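Local coordinates for protein 7,8-dihydro-6-hydroxymethylpterin pyrophosphokinase-dihydropteroate synthase (Plasmodium falciparum, PDB 6JWS) that probably catalyses two successive steps of folate biosynthesis, diphosphate transfer from ATP to 6-hydroxymethyl-7,8-dihydropterin and condensation of the product with 4-aminobenzoate to give 7,8-dihydropteroate, at residues 437-442 with 537-542; 529-534 with 578-583; 586-591 with 609-614; 482-487 with 501-506. The protein carries 1 engineered substitution. One frame throughout, in Å; residues are numbered along the deposited sequence.

In the fold
All four contacts lie in the TIM barrel of the dihydropteroate synthase part, and each has at least one segment touching pteroic acid. From the N terminus, segment 437-442, after strand 428-432, opens interaction 1. Before it closes at 537-542, interaction 4 opens and closes within it, joining the loop after strand 478-482 to strand 500-503 across one beta-alpha-beta unit. Segment 529-534 then starts interaction 2, which crosses interaction 1 and closes at 578-583, tying the loops after strands 525-529 and 572-575. Interaction 3 follows in series, joining helix 584-592 to a short, weakly bonded helix at about 610-613. R610 reaches back to D539 of interaction 1, and M529 of interaction 2 packs on I504 of interaction 4.

Interaction 1. Residues 437-442 with 537-542; sequences GPFVIP and TMDKLT. Engineered in segment 437-442: G437 (natural residue Ala). With PT1 (pteroic acid), chain I.
D539 OD2 is held by a salt bridge to R610 NH1 and at the same time rests against the ring of F439, with CE2 3.3 Å away and CZ at 3.6 Å. Two loops of the TIM barrel meet here, one after strand 428-432 and one after strand 525-529. The ring and carboxylate planes are 69° apart. G437 to V440 forms a type II beta turn, in which F439 has a positive phi (69°), while D539 sits in the short 3-10 segment 538-540. On the ligand side, P438 lays CD against the benzoate ring of pteroic acid, 3.5 Å from its C20. Engineered G437, Ala in the natural sequence, brings its CA to 3.5 Å from C15 of the same ring. M538 reaches in from the other loop: CG stands between the backbone N and the carbonyl carbon (chi1 60°), and the chain then runs out straight. Its methyl CE ends 4.0 Å from P438 N and 4.1 Å from pteroic acid C18.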
# COMPACT_ATOMS: atom_id res chain seq x y z
N GLY B 437 -14.09 14.84 -22.42
CA GLY B 437 -14.68 14.96 -21.10
C GLY B 437 -16.17 15.30 -21.17
O GLY B 437 -16.68 15.68 -22.22
N PRO B 438 -16.90 15.21 -20.04
CA PRO B 438 -18.36 15.33 -20.06
C PRO B 438 -18.82 16.68 -20.61
O PRO B 438 -18.33 17.73 -20.19
CB PRO B 438 -18.78 15.13 -18.59
CG PRO B 438 -17.53 15.44 -17.80
CD PRO B 438 -16.37 15.03 -18.68
N PHE B 439 -19.72 16.60 -21.60
CA PHE B 439 -20.57 17.67 -22.10
C PHE B 439 -19.78 18.75 -22.84
O PHE B 439 -20.29 19.85 -23.05
CB PHE B 439 -21.50 18.21 -21.01
CG PHE B 439 -22.39 17.20 -20.33
CD1 PHE B 439 -23.49 16.66 -20.99
CD2 PHE B 439 -22.15 16.81 -19.02
CE1 PHE B 439 -24.31 15.73 -20.36
CE2 PHE B 439 -22.97 15.88 -18.39
CZ PHE B 439 -24.05 15.34 -19.06
N VAL B 440 -18.54 18.43 -23.26
CA VAL B 440 -17.72 19.39 -23.99
C VAL B 440 -18.14 19.42 -25.46
O VAL B 440 -18.16 18.39 -26.14
CB VAL B 440 -16.21 19.15 -23.83
CG1 VAL B 440 -15.71 19.50 -22.43
CG2 VAL B 440 -15.78 17.74 -24.24
N ILE B 441 -18.48 20.63 -25.94
CA ILE B 441 -18.65 20.90 -27.35
C ILE B 441 -17.31 21.37 -27.91
O ILE B 441 -16.68 22.26 -27.33
CB ILE B 441 -19.80 21.91 -27.61
CG1 ILE B 441 -19.80 23.08 -26.60
CG2 ILE B 441 -21.14 21.20 -27.64
CD1 ILE B 441 -19.17 24.36 -27.12
N PRO B 442 -16.80 20.77 -29.02
CA PRO B 442 -15.52 21.19 -29.60
C PRO B 442 -15.63 22.55 -30.28
O PRO B 442 -16.73 23.01 -30.57
CB PRO B 442 -15.23 20.09 -30.65
CG PRO B 442 -16.60 19.57 -31.03
CD PRO B 442 -17.43 19.67 -29.77
N THR B 537 -23.68 11.58 -24.14
CA THR B 537 -24.55 10.45 -23.84
C THR B 537 -23.97 9.53 -22.76
O THR B 537 -24.72 8.81 -22.12
CB THR B 537 -24.94 9.63 -25.08
OG1 THR B 537 -23.74 9.07 -25.62
CG2 THR B 537 -25.71 10.44 -26.12
N MET B 538 -22.64 9.54 -22.59
CA MET B 538 -21.98 8.44 -21.89
C MET B 538 -22.45 8.30 -20.44
O MET B 538 -22.48 7.18 -19.93
CB MET B 538 -20.45 8.57 -21.95
CG MET B 538 -19.89 9.84 -21.33
SD MET B 538 -18.09 9.88 -21.51
CE MET B 538 -17.70 11.31 -20.49
N ASP B 539 -22.83 9.40 -19.80
CA ASP B 539 -23.19 9.37 -18.38
C ASP B 539 -24.46 8.57 -18.15
O ASP B 539 -24.78 8.22 -17.01
CB ASP B 539 -23.34 10.77 -17.76
CG ASP B 539 -22.04 11.54 -17.51
OD1 ASP B 539 -20.94 10.90 -17.40
OD2 ASP B 539 -22.13 12.80 -17.44
N LYS B 540 -25.21 8.27 -19.21
CA LYS B 540 -26.42 7.48 -18.98
C LYS B 540 -26.25 6.06 -19.49
O LYS B 540 -27.20 5.30 -19.48
CB LYS B 540 -27.65 8.15 -19.63
CG LYS B 540 -28.23 9.30 -18.83
CD LYS B 540 -29.03 10.28 -19.66
CE LYS B 540 -29.52 11.46 -18.84
NZ LYS B 540 -30.47 12.30 -19.61
N LEU B 541 -25.03 5.68 -19.90
CA LEU B 541 -24.85 4.37 -20.52
C LEU B 541 -24.15 3.44 -19.54
O LEU B 541 -23.09 2.87 -19.84
CB LEU B 541 -24.09 4.54 -21.84
CG LEU B 541 -24.77 5.44 -22.87
CD1 LEU B 541 -23.94 5.48 -24.14
CD2 LEU B 541 -26.20 4.96 -23.15
N THR B 542 -24.83 3.19 -18.43
CA THR B 542 -24.20 2.83 -17.17
C THR B 542 -24.61 1.44 -16.68
O THR B 542 -24.15 0.99 -15.62
CB THR B 542 -24.47 4.01 -16.24
OG1 THR B 542 -23.20 4.62 -16.08
CG2 THR B 542 -25.18 3.67 -14.95
C2 PT1 I . -8.46 8.44 -20.32
C3 PT1 I . -8.72 9.71 -21.01
C5 PT1 I . -8.10 9.87 -22.33
N6 PT1 I . -9.47 10.70 -20.47
C7 PT1 I . -7.17 7.67 -22.16
N9 PT1 I . -7.35 8.85 -22.83
C10 PT1 I . -9.68 11.84 -21.19
N11 PT1 I . -6.42 6.65 -22.70
C12 PT1 I . -9.13 11.99 -22.46
C21 PT1 I . -15.05 12.89 -15.86
O22 PT1 I . -14.86 13.85 -15.06
O1 PT1 I . -8.99 8.22 -19.11
N4 PT1 I . -7.70 7.50 -20.92
N8 PT1 I . -8.34 11.02 -22.99
C13 PT1 I . -10.56 12.91 -20.60
N14 PT1 I . -11.97 12.42 -20.61
C15 PT1 I . -12.72 12.53 -19.49
C16 PT1 I . -13.71 11.57 -19.21
C17 PT1 I . -12.48 13.63 -18.60
C18 PT1 I . -14.48 11.69 -18.02
C19 PT1 I . -13.27 13.75 -17.43
C20 PT1 I . -14.25 12.77 -17.13
O23 PT1 I . -15.90 12.03 -15.59

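Interaction 2. Residues 529-534 with 578-583; sequences MHKRGN and LGFAKK. With PT1 (pteroic acid), chain I; ACT (acetate ion), chain M.
M529 CE sits over the centre of one face of the F580 ring, 3.4 Å from the centroid and only 11° off the normal, a CH-pi contact. M529 SD lies obliquely to the same ring, a Met-aromatic contact. The two loops belong to the TIM barrel and follow strands 525-529 and 572-575. On the opposite face of F580 lies pteroic acid C16, nearer the rim than the centre, so the ring is packed between thioether and ligand; its CZ comes within 3.3 Å of pteroic acid N14. K531 CB backs onto F580 CB at 3.7 Å.

Farther along the loops, K582 comes slantwise to H530. K582 bends at chi2 (99°), which turns NZ toward the imidazole edge, where it donates to H530 ND1 over 2.9 Å, almost exactly in the ring plane. The same ammonium bonds F580 O, and I576 O and G577 O are further partners; four acceptors, three carbonyls and the imidazole N, thus surround the buried NZ and probably share its three N-H. With ND1 accepting, H530 NE2 acts as donor to an acetate, probably from the crystallisation liquor, over 2.8 Å. R532, extended from CG to NE, grips both oxygens of that acetate, giving NE to O and NH2 to OXT. Nearer its backbone, R532 CB touches A581 CB at 3.8 Å.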
# COMPACT_ATOMS: atom_id res chain seq x y z
N MET B 529 -8.86 1.86 -25.09
CA MET B 529 -9.67 2.25 -23.94
C MET B 529 -11.12 1.79 -24.14
O MET B 529 -11.61 1.80 -25.26
CB MET B 529 -9.62 3.77 -23.75
CG MET B 529 -10.08 4.22 -22.38
SD MET B 529 -10.46 5.99 -22.35
CE MET B 529 -12.14 5.93 -22.99
N HIS B 530 -11.79 1.43 -23.04
CA HIS B 530 -13.22 1.16 -23.02
C HIS B 530 -14.03 2.43 -22.76
O HIS B 530 -13.80 3.14 -21.78
CB HIS B 530 -13.59 0.16 -21.92
CG HIS B 530 -15.06 -0.08 -21.86
ND1 HIS B 530 -15.89 0.67 -21.05
CD2 HIS B 530 -15.86 -0.95 -22.52
CE1 HIS B 530 -17.14 0.28 -21.20
NE2 HIS B 530 -17.15 -0.71 -22.11
N LYS B 531 -15.02 2.69 -23.62
CA LYS B 531 -16.07 3.66 -23.37
C LYS B 531 -17.36 3.15 -24.02
O LYS B 531 -17.35 2.14 -24.73
CB LYS B 531 -15.68 5.05 -23.91
CG LYS B 531 -15.52 5.16 -25.41
CD LYS B 531 -15.47 6.62 -25.94
CE LYS B 531 -15.84 6.80 -27.41
NZ LYS B 531 -16.82 5.79 -27.94
N ARG B 532 -18.48 3.82 -23.71
CA ARG B 532 -19.71 3.73 -24.48
C ARG B 532 -20.15 5.17 -24.75
O ARG B 532 -19.98 6.04 -23.90
CB ARG B 532 -20.81 3.03 -23.67
CG ARG B 532 -20.54 1.58 -23.28
CD ARG B 532 -21.62 1.16 -22.28
NE ARG B 532 -21.66 -0.28 -22.02
CZ ARG B 532 -22.49 -0.87 -21.17
NH1 ARG B 532 -23.32 -0.13 -20.45
NH2 ARG B 532 -22.47 -2.19 -21.03
N GLY B 533 -20.69 5.45 -25.94
CA GLY B 533 -21.33 6.74 -26.17
C GLY B 533 -20.34 7.87 -26.48
O GLY B 533 -19.20 7.64 -26.87
N ASN B 534 -20.79 9.11 -26.32
CA ASN B 534 -19.95 10.27 -26.54
C ASN B 534 -20.04 11.16 -25.31
O ASN B 534 -20.72 10.80 -24.35
CB ASN B 534 -20.38 11.02 -27.81
CG ASN B 534 -21.84 11.39 -27.80
OD1 ASN B 534 -22.36 11.91 -26.80
ND2 ASN B 534 -22.52 11.12 -28.91
N LEU B 578 -11.82 5.35 -16.96
CA LEU B 578 -12.51 5.90 -15.81
C LEU B 578 -13.36 7.10 -16.24
O LEU B 578 -12.90 7.94 -17.03
CB LEU B 578 -11.50 6.30 -14.74
CG LEU B 578 -10.67 5.15 -14.16
CD1 LEU B 578 -9.51 5.71 -13.35
CD2 LEU B 578 -11.53 4.22 -13.30
N GLY B 579 -14.59 7.18 -15.71
CA GLY B 579 -15.45 8.32 -16.01
C GLY B 579 -16.14 8.22 -17.39
O GLY B 579 -16.96 9.07 -17.73
N PHE B 580 -15.84 7.19 -18.19
CA PHE B 580 -16.44 7.10 -19.51
C PHE B 580 -17.55 6.05 -19.51
O PHE B 580 -17.28 4.84 -19.62
CB PHE B 580 -15.40 6.73 -20.58
CG PHE B 580 -14.41 7.78 -21.02
CD1 PHE B 580 -14.67 8.57 -22.14
CD2 PHE B 580 -13.14 7.86 -20.44
CE1 PHE B 580 -13.70 9.44 -22.63
CE2 PHE B 580 -12.19 8.76 -20.90
CZ PHE B 580 -12.47 9.53 -22.02
N ALA B 581 -18.80 6.52 -19.38
CA ALA B 581 -19.94 5.65 -19.15
C ALA B 581 -19.74 4.82 -17.88
O ALA B 581 -20.03 3.61 -17.87
CB ALA B 581 -20.25 4.77 -20.35
N LYS B 582 -19.26 5.47 -16.81
CA LYS B 582 -19.28 4.84 -15.49
C LYS B 582 -19.80 5.85 -14.47
O LYS B 582 -19.36 6.99 -14.47
CB LYS B 582 -17.88 4.34 -15.10
CG LYS B 582 -17.37 3.11 -15.85
CD LYS B 582 -16.43 3.46 -16.98
CE LYS B 582 -16.22 2.33 -17.97
NZ LYS B 582 -15.38 2.77 -19.10
N LYS B 583 -20.73 5.43 -13.61
CA LYS B 583 -21.06 6.19 -12.41
C LYS B 583 -19.81 6.25 -11.52
O LYS B 583 -18.90 5.42 -11.66
CB LYS B 583 -22.26 5.58 -11.67
CG LYS B 583 -23.58 5.56 -12.45
CD LYS B 583 -24.34 6.87 -12.38
CE LYS B 583 -25.67 6.89 -13.11
NZ LYS B 583 -25.60 7.62 -14.40
C2 PT1 I . -8.46 8.44 -20.32
C3 PT1 I . -8.72 9.71 -21.01
C5 PT1 I . -8.10 9.87 -22.33
N6 PT1 I . -9.47 10.70 -20.47
C7 PT1 I . -7.17 7.67 -22.16
N9 PT1 I . -7.35 8.85 -22.83
C10 PT1 I . -9.68 11.84 -21.19
N11 PT1 I . -6.42 6.65 -22.70
C12 PT1 I . -9.13 11.99 -22.46
C21 PT1 I . -15.05 12.89 -15.86
O22 PT1 I . -14.86 13.85 -15.06
O1 PT1 I . -8.99 8.22 -19.11
N4 PT1 I . -7.70 7.50 -20.92
N8 PT1 I . -8.34 11.02 -22.99
C13 PT1 I . -10.56 12.91 -20.60
N14 PT1 I . -11.97 12.42 -20.61
C15 PT1 I . -12.72 12.53 -19.49
C16 PT1 I . -13.71 11.57 -19.21
C17 PT1 I . -12.48 13.63 -18.60
C18 PT1 I . -14.48 11.69 -18.02
C19 PT1 I . -13.27 13.75 -17.43
C20 PT1 I . -14.25 12.77 -17.13
O23 PT1 I . -15.90 12.03 -15.59
C ACT M . -19.60 -3.24 -22.66
O ACT M . -19.55 -1.98 -22.81
OXT ACT M . -20.61 -3.86 -22.28
CH3 ACT M . -18.34 -4.07 -22.89

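Interaction 3. Residues 586-591 with 609-614; sequences QSIKLL and KRFIAH. With PT1 (pteroic acid), chain I; ACT (acetate ion), chain N.
F611 carries this contact, its ring set against helix 584-592 with one face over S587. S587 CB lies 3.9 Å from the ring centroid and 22° off the normal, a CH-pi contact; I612 CG1 of the same short segment as F611 lies over the opposite face. A chi1 of 79° turns the F611 ring toward the longer helix. L591 CD1 approaches F611 CE2 obliquely to 3.6 Å. S587 OG accepts from G579 N, and it is CB that lies over the ring.

I588 extends the apolar patch: its CG1 lies 4.2 Å from F611 CD2, and its CD1 meets the edge of the H614 ring, 4.1 Å from CD2. The side chains of I588 and H614 cross at about a right angle, and K702 of the second subunit also packs on I588. In the TIM barrel, helix 584-592 follows strand 572-575, and the short, weakly bonded helix at about 610-613 follows strand 603-604.

The start of that short helix faces pteroic acid. K609 stretches along the benzoate ring and its NZ bonds O1 of the pterin over 2.6 Å. R610 binds the carboxylate through backbone and side chain: its backbone N donates to O22 (2.9 Å, 160°), while NE and NH2 both give to O23, which lies at the guanidinium edge.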
# COMPACT_ATOMS: atom_id res chain seq x y z
N GLN B 586 -18.82 3.25 -9.91
CA GLN B 586 -18.33 2.25 -10.86
C GLN B 586 -16.87 2.53 -11.17
O GLN B 586 -16.08 1.60 -11.27
CB GLN B 586 -19.18 2.19 -12.13
CG GLN B 586 -20.59 1.66 -11.88
CD GLN B 586 -21.50 1.76 -13.08
OE1 GLN B 586 -21.56 2.80 -13.74
NE2 GLN B 586 -22.25 0.69 -13.36
N SER B 587 -16.53 3.82 -11.32
CA SER B 587 -15.15 4.22 -11.48
C SER B 587 -14.33 3.70 -10.30
O SER B 587 -13.29 3.08 -10.50
CB SER B 587 -15.03 5.74 -11.62
OG SER B 587 -15.46 6.15 -12.90
N ILE B 588 -14.85 3.86 -9.08
CA ILE B 588 -14.17 3.38 -7.88
C ILE B 588 -14.03 1.86 -7.93
O ILE B 588 -12.98 1.30 -7.61
CB ILE B 588 -14.86 3.87 -6.59
CG1 ILE B 588 -14.58 5.36 -6.37
CG2 ILE B 588 -14.40 3.07 -5.40
CD1 ILE B 588 -15.75 6.15 -5.75
N LYS B 589 -15.12 1.20 -8.35
CA LYS B 589 -15.12 -0.25 -8.36
C LYS B 589 -14.08 -0.78 -9.33
O LYS B 589 -13.41 -1.76 -9.03
CB LYS B 589 -16.49 -0.83 -8.70
CG LYS B 589 -16.55 -2.36 -8.58
CD LYS B 589 -17.91 -2.82 -8.12
CE LYS B 589 -18.17 -4.28 -8.45
NZ LYS B 589 -17.34 -5.17 -7.61
N LEU B 590 -13.94 -0.13 -10.49
CA LEU B 590 -12.92 -0.54 -11.43
C LEU B 590 -11.53 -0.45 -10.79
O LEU B 590 -10.71 -1.34 -11.00
CB LEU B 590 -13.01 0.31 -12.71
CG LEU B 590 -14.21 -0.02 -13.61
CD1 LEU B 590 -14.42 1.07 -14.64
CD2 LEU B 590 -14.05 -1.39 -14.28
N LEU B 591 -11.26 0.64 -10.05
CA LEU B 591 -10.01 0.82 -9.31
C LEU B 591 -9.85 -0.26 -8.24
O LEU B 591 -8.77 -0.84 -8.12
CB LEU B 591 -9.95 2.22 -8.68
CG LEU B 591 -9.72 3.38 -9.65
CD1 LEU B 591 -9.90 4.71 -8.93
CD2 LEU B 591 -8.33 3.31 -10.24
N LYS B 609 -10.98 14.03 -12.54
CA LYS B 609 -12.30 13.57 -12.96
C LYS B 609 -13.28 13.70 -11.81
O LYS B 609 -12.89 13.70 -10.64
CB LYS B 609 -12.22 12.12 -13.49
CG LYS B 609 -11.38 11.96 -14.75
CD LYS B 609 -11.48 10.65 -15.47
CE LYS B 609 -10.86 10.81 -16.85
NZ LYS B 609 -10.66 9.53 -17.58
N ARG B 610 -14.57 13.74 -12.16
CA ARG B 610 -15.65 13.98 -11.22
C ARG B 610 -15.68 12.93 -10.11
O ARG B 610 -16.04 13.25 -8.99
CB ARG B 610 -16.99 13.98 -11.96
CG ARG B 610 -17.27 15.22 -12.80
CD ARG B 610 -18.42 14.90 -13.75
NE ARG B 610 -18.16 13.80 -14.69
CZ ARG B 610 -19.06 13.21 -15.49
NH1 ARG B 610 -20.32 13.61 -15.50
NH2 ARG B 610 -18.68 12.22 -16.29
N PHE B 611 -15.34 11.66 -10.40
CA PHE B 611 -15.46 10.64 -9.37
C PHE B 611 -14.54 10.93 -8.18
O PHE B 611 -14.81 10.44 -7.09
CB PHE B 611 -15.25 9.23 -9.93
CG PHE B 611 -13.82 8.83 -10.17
CD1 PHE B 611 -13.18 9.14 -11.36
CD2 PHE B 611 -13.12 8.13 -9.20
CE1 PHE B 611 -11.85 8.77 -11.57
CE2 PHE B 611 -11.80 7.76 -9.41
CZ PHE B 611 -11.17 8.05 -10.61
N ILE B 612 -13.45 11.69 -8.38
CA ILE B 612 -12.59 12.03 -7.26
C ILE B 612 -13.35 12.87 -6.22
O ILE B 612 -13.32 12.56 -5.04
CB ILE B 612 -11.29 12.73 -7.70
CG1 ILE B 612 -10.50 11.91 -8.73
CG2 ILE B 612 -10.46 13.07 -6.46
CD1 ILE B 612 -9.23 12.57 -9.20
N ALA B 613 -14.03 13.93 -6.68
CA ALA B 613 -14.82 14.82 -5.82
C ALA B 613 -15.88 14.04 -5.06
O ALA B 613 -16.20 14.39 -3.93
CB ALA B 613 -15.46 15.93 -6.61
N HIS B 614 -16.38 12.95 -5.65
CA HIS B 614 -17.44 12.17 -5.05
C HIS B 614 -16.91 11.39 -3.85
O HIS B 614 -17.69 10.82 -3.08
CB HIS B 614 -17.98 11.23 -6.14
CG HIS B 614 -18.93 10.18 -5.70
ND1 HIS B 614 -20.31 10.37 -5.73
CD2 HIS B 614 -18.73 8.90 -5.31
CE1 HIS B 614 -20.93 9.26 -5.34
NE2 HIS B 614 -19.97 8.34 -5.07
C2 PT1 I . -8.46 8.44 -20.32
C3 PT1 I . -8.72 9.71 -21.01
C5 PT1 I . -8.10 9.87 -22.33
N6 PT1 I . -9.47 10.70 -20.47
C7 PT1 I . -7.17 7.67 -22.16
N9 PT1 I . -7.35 8.85 -22.83
C10 PT1 I . -9.68 11.84 -21.19
N11 PT1 I . -6.42 6.65 -22.70
C12 PT1 I . -9.13 11.99 -22.46
C21 PT1 I . -15.05 12.89 -15.86
O22 PT1 I . -14.86 13.85 -15.06
O1 PT1 I . -8.99 8.22 -19.11
N4 PT1 I . -7.70 7.50 -20.92
N8 PT1 I . -8.34 11.02 -22.99
C13 PT1 I . -10.56 12.91 -20.60
N14 PT1 I . -11.97 12.42 -20.61
C15 PT1 I . -12.72 12.53 -19.49
C16 PT1 I . -13.71 11.57 -19.21
C17 PT1 I . -12.48 13.63 -18.60
C18 PT1 I . -14.48 11.69 -18.02
C19 PT1 I . -13.27 13.75 -17.43
C20 PT1 I . -14.25 12.77 -17.13
O23 PT1 I . -15.90 12.03 -15.59
C ACT N . -22.33 -1.70 -10.95
O ACT N . -22.35 -2.16 -12.10
OXT ACT N . -21.50 -2.04 -10.09
CH3 ACT N . -23.39 -0.64 -10.57

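Interaction 4. Residues 482-487 with 501-506; sequences DTINYN and LNDISA. With PT1 (pteroic acid), chain I.
D482 and N502 form a parallel beta bridge, CA to CA 4.6 Å, where strands 478-482 and 500-503 of a beta-alpha-beta unit of the TIM barrel run side by side. This is the tight, buried end. D482 CA makes a CA-H...O contact to N502 O, and T483 N gives that oxygen a weak hydrogen bond (3.2 Å, 130°). The side chains of D482 and N502 lie abreast and point the same way, carboxylate and amide planes 38° apart. Both CG atoms stand anti to their backbone N (chi1 -173° for D482), which aims the polar ends at the pterin: N502 OD1 accepts from pteroic acid N11 over 2.9 Å, ND2 donates to N9, and D482 OD2 is 2.7 Å from N8. A bridging water donates to D482 OD1 and N502 O and accepts from I504 N. L501 CD1 packs on T483 CG2 at 3.8 Å, the two side chains at about a right angle.

Toward the partly exposed side I484 lies against the turn that starts at D503, and no direct hydrogen bond joins the segments there. I484 crosses D503 at about a right angle, CG2 3.5 Å from OD1, and the same methyl meets I504 CG1 at 4.0 Å, while a second water bridges I484 O and D503 OD2. D503 OD1 closes an Asx turn, with C507 N as a further donor: S505 N meets it nearly along its C-O bond, and S505 OG donates to its syn lone pair over 2.7 Å.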
# COMPACT_ATOMS: atom_id res chain seq x y z
N ASP B 482 -3.76 11.45 -28.60
CA ASP B 482 -5.11 11.09 -28.24
C ASP B 482 -6.01 11.39 -29.44
O ASP B 482 -6.55 12.50 -29.55
CB ASP B 482 -5.54 11.88 -27.00
CG ASP B 482 -6.89 11.51 -26.39
OD1 ASP B 482 -7.70 10.84 -27.07
OD2 ASP B 482 -7.12 11.88 -25.22
N THR B 483 -6.15 10.41 -30.33
CA THR B 483 -7.00 10.56 -31.49
C THR B 483 -7.72 9.24 -31.81
O THR B 483 -7.23 8.16 -31.47
CB THR B 483 -6.21 11.08 -32.70
OG1 THR B 483 -7.17 11.42 -33.69
CG2 THR B 483 -5.22 10.09 -33.30
N ILE B 484 -8.85 9.34 -32.52
CA ILE B 484 -9.52 8.17 -33.09
C ILE B 484 -9.49 8.31 -34.61
O ILE B 484 -10.10 7.51 -35.34
CB ILE B 484 -10.97 8.07 -32.60
CG1 ILE B 484 -11.82 9.27 -33.05
CG2 ILE B 484 -11.02 7.88 -31.08
CD1 ILE B 484 -13.27 9.21 -32.60
N ASN B 485 -8.76 9.33 -35.08
CA ASN B 485 -8.91 9.75 -36.46
C ASN B 485 -7.74 9.27 -37.32
O ASN B 485 -6.60 9.67 -37.14
CB ASN B 485 -9.23 11.25 -36.59
CG ASN B 485 -9.54 11.63 -38.02
OD1 ASN B 485 -8.63 11.89 -38.81
ND2 ASN B 485 -10.82 11.61 -38.37
N TYR B 486 -8.07 8.40 -38.27
CA TYR B 486 -7.13 7.88 -39.24
C TYR B 486 -6.26 8.97 -39.87
O TYR B 486 -5.03 8.86 -39.86
CB TYR B 486 -7.89 7.10 -40.30
CG TYR B 486 -7.00 6.49 -41.34
CD1 TYR B 486 -6.57 7.22 -42.44
CD2 TYR B 486 -6.59 5.17 -41.23
CE1 TYR B 486 -5.75 6.66 -43.40
CE2 TYR B 486 -5.78 4.59 -42.19
CZ TYR B 486 -5.35 5.34 -43.27
OH TYR B 486 -4.55 4.77 -44.22
N ASN B 487 -6.89 10.01 -40.44
CA ASN B 487 -6.14 11.02 -41.20
C ASN B 487 -5.15 11.75 -40.30
O ASN B 487 -4.01 11.99 -40.71
CB ASN B 487 -7.06 11.97 -41.98
CG ASN B 487 -7.54 11.32 -43.27
OD1 ASN B 487 -6.88 10.43 -43.80
ND2 ASN B 487 -8.69 11.72 -43.76
N LEU B 501 -0.31 5.58 -30.49
CA LEU B 501 -1.72 5.89 -30.66
C LEU B 501 -2.47 5.67 -29.34
O LEU B 501 -2.44 4.59 -28.75
CB LEU B 501 -2.31 5.05 -31.81
CG LEU B 501 -3.84 5.12 -31.99
CD1 LEU B 501 -4.29 6.54 -32.37
CD2 LEU B 501 -4.31 4.15 -33.06
N ASN B 502 -3.16 6.71 -28.88
CA ASN B 502 -4.07 6.62 -27.76
C ASN B 502 -5.50 6.72 -28.30
O ASN B 502 -5.99 7.81 -28.55
CB ASN B 502 -3.78 7.72 -26.74
CG ASN B 502 -4.78 7.76 -25.61
OD1 ASN B 502 -5.49 6.78 -25.40
ND2 ASN B 502 -4.87 8.88 -24.92
N ASP B 503 -6.17 5.56 -28.47
CA ASP B 503 -7.45 5.51 -29.17
C ASP B 503 -8.57 5.18 -28.17
O ASP B 503 -8.75 4.03 -27.77
CB ASP B 503 -7.37 4.53 -30.34
CG ASP B 503 -8.58 4.55 -31.28
OD1 ASP B 503 -9.75 4.61 -30.79
OD2 ASP B 503 -8.34 4.54 -32.52
N ILE B 504 -9.33 6.21 -27.76
CA ILE B 504 -10.35 6.03 -26.75
C ILE B 504 -11.54 5.21 -27.26
O ILE B 504 -12.40 4.84 -26.48
CB ILE B 504 -10.79 7.38 -26.14
CG1 ILE B 504 -11.48 8.30 -27.17
CG2 ILE B 504 -9.62 8.06 -25.43
CD1 ILE B 504 -12.27 9.44 -26.54
N SER B 505 -11.58 4.88 -28.56
CA SER B 505 -12.60 3.98 -29.08
C SER B 505 -12.11 2.53 -29.15
O SER B 505 -12.80 1.66 -29.66
CB SER B 505 -13.18 4.47 -30.42
OG SER B 505 -12.30 4.19 -31.52
N ALA B 506 -10.89 2.29 -28.67
CA ALA B 506 -10.19 1.01 -28.85
C ALA B 506 -10.17 0.61 -30.33
O ALA B 506 -10.27 -0.57 -30.67
CB ALA B 506 -10.77 -0.06 -27.95
C2 PT1 I . -8.46 8.44 -20.32
C3 PT1 I . -8.72 9.71 -21.01
C5 PT1 I . -8.10 9.87 -22.33
N6 PT1 I . -9.47 10.70 -20.47
C7 PT1 I . -7.17 7.67 -22.16
N9 PT1 I . -7.35 8.85 -22.83
C10 PT1 I . -9.68 11.84 -21.19
N11 PT1 I . -6.42 6.65 -22.70
C12 PT1 I . -9.13 11.99 -22.46
C21 PT1 I . -15.05 12.89 -15.86
O22 PT1 I . -14.86 13.85 -15.06
O1 PT1 I . -8.99 8.22 -19.11
N4 PT1 I . -7.70 7.50 -20.92
N8 PT1 I . -8.34 11.02 -22.99
C13 PT1 I . -10.56 12.91 -20.60
N14 PT1 I . -11.97 12.42 -20.61
C15 PT1 I . -12.72 12.53 -19.49
C16 PT1 I . -13.71 11.57 -19.21
C17 PT1 I . -12.48 13.63 -18.60
C18 PT1 I . -14.48 11.69 -18.02
C19 PT1 I . -13.27 13.75 -17.43
C20 PT1 I . -14.25 12.77 -17.13
O23 PT1 I . -15.90 12.03 -15.59
O HOH W 1 -8.45 8.93 -28.76
O HOH W 2 -10.45 4.62 -34.47